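Local coordinates for mercuric reductase (Metallosphaera sedula, PDB 4YWO), which probably reduces mercuric ion to elemental mercury with NADPH, working as a homodimeric flavoenzyme that carries FAD, at residues A[348-353]-A[409-414]; A[386-391]-A[404-409]. One frame throughout, in Å; residues are numbered along the deposited sequence.

Contact 1: residues A[348-353]-A[409-414]; sequences QPNLAR and NVAEMI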
# COMPACT_ATOMS: atom_id res chain seq x y z
N GLN A 348 14.38 -1.04 -2.41
CA GLN A 348 13.47 -1.40 -3.52
C GLN A 348 13.94 -2.75 -3.99
O GLN A 348 15.09 -2.92 -4.49
CB GLN A 348 13.62 -0.43 -4.64
CG GLN A 348 12.70 -0.83 -5.83
CD GLN A 348 12.72 0.13 -6.92
OE1 GLN A 348 13.80 0.68 -7.27
NE2 GLN A 348 11.52 0.40 -7.54
N PRO A 349 13.11 -3.78 -3.99
CA PRO A 349 11.76 -3.83 -3.33
C PRO A 349 11.90 -3.77 -1.82
O PRO A 349 13.00 -4.01 -1.29
CB PRO A 349 11.21 -5.14 -3.78
CG PRO A 349 12.41 -6.04 -3.86
CD PRO A 349 13.48 -5.13 -4.48
N ASN A 350 10.81 -3.43 -1.17
CA ASN A 350 10.75 -3.34 0.29
C ASN A 350 10.75 -4.74 0.96
O ASN A 350 10.36 -5.78 0.35
CB ASN A 350 9.49 -2.69 0.76
CG ASN A 350 9.20 -1.26 0.35
OD1 ASN A 350 8.03 -0.85 0.40
ND2 ASN A 350 10.18 -0.51 -0.13
N LEU A 351 11.24 -4.77 2.20
CA LEU A 351 11.05 -5.96 3.07
C LEU A 351 10.20 -5.47 4.18
O LEU A 351 10.50 -4.39 4.78
CB LEU A 351 12.36 -6.51 3.63
CG LEU A 351 13.39 -6.95 2.54
CD1 LEU A 351 14.30 -5.81 2.27
CD2 LEU A 351 14.15 -8.20 3.00
N ALA A 352 9.18 -6.22 4.58
CA ALA A 352 8.30 -5.74 5.66
C ALA A 352 7.93 -6.91 6.57
O ALA A 352 7.82 -8.05 6.10
CB ALA A 352 7.05 -5.23 5.05
N ARG A 353 7.68 -6.63 7.83
CA ARG A 353 7.27 -7.66 8.75
C ARG A 353 6.40 -7.06 9.86
O ARG A 353 6.46 -5.87 10.18
CB ARG A 353 8.51 -8.27 9.39
CG ARG A 353 9.34 -7.36 10.21
CD ARG A 353 10.56 -7.96 10.85
NE ARG A 353 10.19 -8.90 11.86
CZ ARG A 353 11.10 -9.71 12.44
NH1 ARG A 353 12.38 -9.61 12.08
NH2 ARG A 353 10.69 -10.59 13.33
N ASN A 409 6.67 -1.93 -2.87
CA ASN A 409 5.84 -1.12 -2.03
C ASN A 409 5.06 -1.94 -1.01
O ASN A 409 4.02 -1.51 -0.55
CB ASN A 409 4.85 -0.32 -2.84
CG ASN A 409 5.50 0.68 -3.77
OD1 ASN A 409 5.01 0.84 -4.94
ND2 ASN A 409 6.50 1.38 -3.31
N VAL A 410 5.63 -3.10 -0.56
CA VAL A 410 4.92 -3.85 0.50
C VAL A 410 4.82 -3.05 1.80
O VAL A 410 4.06 -3.41 2.67
CB VAL A 410 5.44 -5.29 0.65
CG1 VAL A 410 5.21 -6.12 -0.59
CG2 VAL A 410 6.90 -5.36 1.09
N ALA A 411 5.64 -2.02 1.98
CA ALA A 411 5.45 -1.17 3.12
C ALA A 411 4.03 -0.61 3.25
O ALA A 411 3.56 -0.42 4.39
CB ALA A 411 6.38 0.00 3.05
N GLU A 412 3.32 -0.49 2.14
CA GLU A 412 1.99 0.15 2.08
C GLU A 412 0.91 -0.82 2.50
O GLU A 412 -0.20 -0.36 2.77
CB GLU A 412 1.70 0.77 0.71
CG GLU A 412 2.64 1.90 0.33
CD GLU A 412 2.57 3.15 1.26
OE1 GLU A 412 1.59 3.16 2.06
OE2 GLU A 412 3.52 4.01 1.30
N MET A 413 1.16 -2.12 2.41
CA MET A 413 0.19 -3.15 2.81
C MET A 413 0.42 -3.69 4.22
O MET A 413 -0.44 -4.38 4.76
CB MET A 413 0.17 -4.35 1.87
CG MET A 413 1.29 -5.33 2.06
SD MET A 413 1.19 -6.56 0.72
CE MET A 413 2.31 -7.84 1.30
N ILE A 414 1.54 -3.38 4.86
CA ILE A 414 1.87 -4.01 6.14
C ILE A 414 0.98 -3.45 7.21
O ILE A 414 0.71 -4.14 8.21
CB ILE A 414 3.37 -3.91 6.47
CG1 ILE A 414 3.84 -5.07 7.39
CG2 ILE A 414 3.76 -2.54 7.04
CD1 ILE A 414 3.78 -6.41 6.76
O HOH W 1 7.22 1.66 -0.11

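Contact 2: residues A[386-391]-A[404-409]; sequences SRLGFV and HAVGEN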
# COMPACT_ATOMS: atom_id res chain seq x y z
N SER A 386 7.90 -6.67 -11.21
CA SER A 386 8.53 -6.75 -9.87
C SER A 386 8.21 -8.07 -9.24
O SER A 386 7.54 -8.21 -8.22
CB SER A 386 8.06 -5.54 -9.03
OG SER A 386 8.91 -5.50 -7.86
N ARG A 387 8.68 -9.12 -9.90
CA ARG A 387 8.28 -10.46 -9.51
C ARG A 387 9.11 -11.06 -8.36
O ARG A 387 8.63 -12.05 -7.79
CB ARG A 387 8.40 -11.43 -10.72
CG ARG A 387 7.42 -11.07 -11.84
CD ARG A 387 7.71 -12.02 -12.97
NE ARG A 387 6.68 -12.10 -13.95
CZ ARG A 387 6.45 -11.29 -14.96
NH1 ARG A 387 7.09 -10.09 -15.09
NH2 ARG A 387 5.47 -11.69 -15.83
N LEU A 388 10.24 -10.48 -7.97
CA LEU A 388 11.03 -10.98 -6.87
C LEU A 388 10.27 -10.79 -5.54
O LEU A 388 9.63 -9.73 -5.35
CB LEU A 388 12.36 -10.27 -6.82
CG LEU A 388 13.29 -10.77 -5.71
CD1 LEU A 388 14.77 -10.71 -6.06
CD2 LEU A 388 13.04 -10.05 -4.40
N GLY A 389 10.22 -11.82 -4.74
CA GLY A 389 9.67 -11.70 -3.41
C GLY A 389 8.68 -12.73 -3.03
O GLY A 389 8.47 -13.73 -3.73
N PHE A 390 8.02 -12.48 -1.93
CA PHE A 390 7.09 -13.38 -1.34
C PHE A 390 6.22 -12.75 -0.29
O PHE A 390 6.52 -11.65 0.20
CB PHE A 390 7.82 -14.61 -0.68
CG PHE A 390 8.60 -14.24 0.55
CD1 PHE A 390 7.99 -14.17 1.81
CD2 PHE A 390 9.87 -13.70 0.45
CE1 PHE A 390 8.70 -13.69 2.92
CE2 PHE A 390 10.58 -13.25 1.54
CZ PHE A 390 10.01 -13.21 2.77
N VAL A 391 5.17 -13.45 0.08
CA VAL A 391 4.35 -13.07 1.26
C VAL A 391 4.22 -14.33 2.12
O VAL A 391 3.82 -15.41 1.63
CB VAL A 391 2.97 -12.47 0.91
CG1 VAL A 391 2.28 -12.06 2.15
CG2 VAL A 391 3.20 -11.29 0.06
N HIS A 404 5.08 -11.48 6.81
CA HIS A 404 6.39 -11.11 6.39
C HIS A 404 6.33 -11.06 4.91
O HIS A 404 5.85 -11.95 4.26
CB HIS A 404 7.42 -12.15 6.88
CG HIS A 404 7.29 -12.42 8.34
ND1 HIS A 404 8.07 -11.81 9.28
CD2 HIS A 404 6.39 -13.16 9.03
CE1 HIS A 404 7.65 -12.13 10.48
NE2 HIS A 404 6.57 -12.89 10.34
N ALA A 405 6.94 -10.02 4.28
CA ALA A 405 6.79 -9.92 2.84
C ALA A 405 8.00 -9.16 2.23
O ALA A 405 8.66 -8.33 2.91
CB ALA A 405 5.52 -9.19 2.48
N VAL A 406 8.29 -9.48 0.98
CA VAL A 406 9.29 -8.77 0.17
C VAL A 406 8.56 -8.53 -1.16
O VAL A 406 8.05 -9.45 -1.80
CB VAL A 406 10.59 -9.62 0.00
CG1 VAL A 406 11.47 -8.90 -1.02
CG2 VAL A 406 11.24 -9.84 1.32
N GLY A 407 8.59 -7.27 -1.63
CA GLY A 407 7.99 -6.95 -2.91
C GLY A 407 7.82 -5.44 -3.06
O GLY A 407 8.15 -4.64 -2.15
N GLU A 408 7.35 -5.04 -4.20
CA GLU A 408 7.27 -3.62 -4.53
C GLU A 408 6.23 -2.93 -3.62
O GLU A 408 5.05 -3.27 -3.62
CB GLU A 408 6.78 -3.45 -6.00
CG GLU A 408 7.18 -2.13 -6.57
CD GLU A 408 8.73 -2.02 -6.72
OE1 GLU A 408 9.11 -0.90 -6.45
OE2 GLU A 408 9.55 -3.03 -6.98
N ASN A 409 6.67 -1.93 -2.87
CA ASN A 409 5.84 -1.12 -2.03
C ASN A 409 5.06 -1.94 -1.01
O ASN A 409 4.02 -1.51 -0.55
CB ASN A 409 4.85 -0.32 -2.84
CG ASN A 409 5.50 0.68 -3.77
OD1 ASN A 409 5.01 0.84 -4.94
ND2 ASN A 409 6.50 1.38 -3.31
O HOH W 2 6.31 -7.02 -6.01

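Contact 1: residues A[348-353]-A[409-414]
Asn350 and Ala352, two residues apart on strand 350-355, face the turn at 409-414. The strand is extended from Asn350 on, and a cis peptide bond precedes Pro349. The opposing segment winds in a helix-like turn. Val410 to Met413 have helical backbone angles without regular helical bonding, and Glu412 N bonds back to Asn409 O at 3.0 Å. The CA atoms come nearest at Asn350 and Val410, 5.9 Å apart, and at Ala352 and Ala411.

The carboxamide of Asn350 is the polar link. Its OD1 accepts a hydrogen bond from Ala411 N at 3.1 Å. The donor lies in the carbonyl plane on a lone pair, and the N-H...O angle is 159°. A water also donates to OD1, at 2.7 Å, and accepts a longer bond from Asn409 ND2. The other end of the amide, ND2, bonds to Thr347 O and to a glycerol, probably from the crystallisation liquor. Thr347, Ala411 and the water together fix the flip of the amide.

Apolar contacts make up most of the rest. Val410 CG2 sits between the backbone N and the carbonyl carbon of its own residue, which turns it to the strand. There it meets Asn350 CB at 3.7 Å. Ala352 CB touches both this methyl and Ile414 CD1, the latter at 3.9 Å. Ile414 CG1 comes to 3.9 Å from Arg353 O.

The contact lies within the dimerisation domain. Glu412 takes backbone N-H bonds from Ile440 and Ala441 of the second subunit, so the turn is part of the dimer interface. Ala411 also packs on Val344 of the edge strand. Strand 350-355 runs between strands 343-345 and 399-407 in an antiparallel sheet, while Ile414 begins helix 414-422.

Contact 2: residues A[386-391]-A[404-409]
Glu408 OE2 accepts a hydrogen bond from Ser386 OG at 2.7 Å. The carboxylate uses its anti lone pair, the one away from OE1. The other oxygen, OE1, accepts from Gln348 NE2, so the two oxygens are held by different segments. The Glu408 chain leaves with CG anti to the backbone N (chi1 -157°) and then bends at the next torsion, which folds the carboxylate back to the serine. A water makes a second link between the same residues. It donates to Ser386 O and accepts from Glu408 N at 2.9 Å.

Beyond this end the segments run antiparallel, as the paired strands of the beta hairpin 390-396 and 399-407. Phe390 and Val406 form a hydrogen-bonded pair. Val406 N to Phe390 O is the straighter bond (2.9 Å, 163°), and Phe390 N to Val406 O is more bent (141°). Val391 and Ala405 are the next pair, of the non-hydrogen-bonded kind. Gly389 CA comes to 3.2 Å from Val406 O in a CA-H...O contact. Glycine lets the backbone come this close to that oxygen.

Phe390 and Val406 lie on one face of the sheet. The ring of Phe390 lies across Val406, with CE2 at 3.5 Å from Val406 CG2 and Val406 N over one ring face. Leu388 CD2 reaches the other methyl, CG1, at 3.9 Å. Helix 215-227 lies against Leu388 and Phe390 through Glu220. On the opposite face Val391 CG2 meets Ala405 CB at 4.0 Å, and both residues touch Met413.

Overall arrangement
Both contacts lie in the dimerisation domain, towards the C terminus. The chain first lays down strand 350-355. It then passes through helix 358-362, strand 368-374 and helix 379-383 to reach 386-391. The hairpin of strands 390-396 and 399-407 brings it back, and contact 2 closes this short loop. The chain goes straight on through Asn409, which belongs to both contacts, and contact 1 closes the longer loop. Contact 2 is therefore nested inside contact 1. Strands 350-355 and 399-407 are neighbours in one antiparallel sheet, and Ala352 N probably bonds to Ala405 O. Contact 2 pairs two strands within the sheet, and contact 1 packs the turn before helix 414-422 against it.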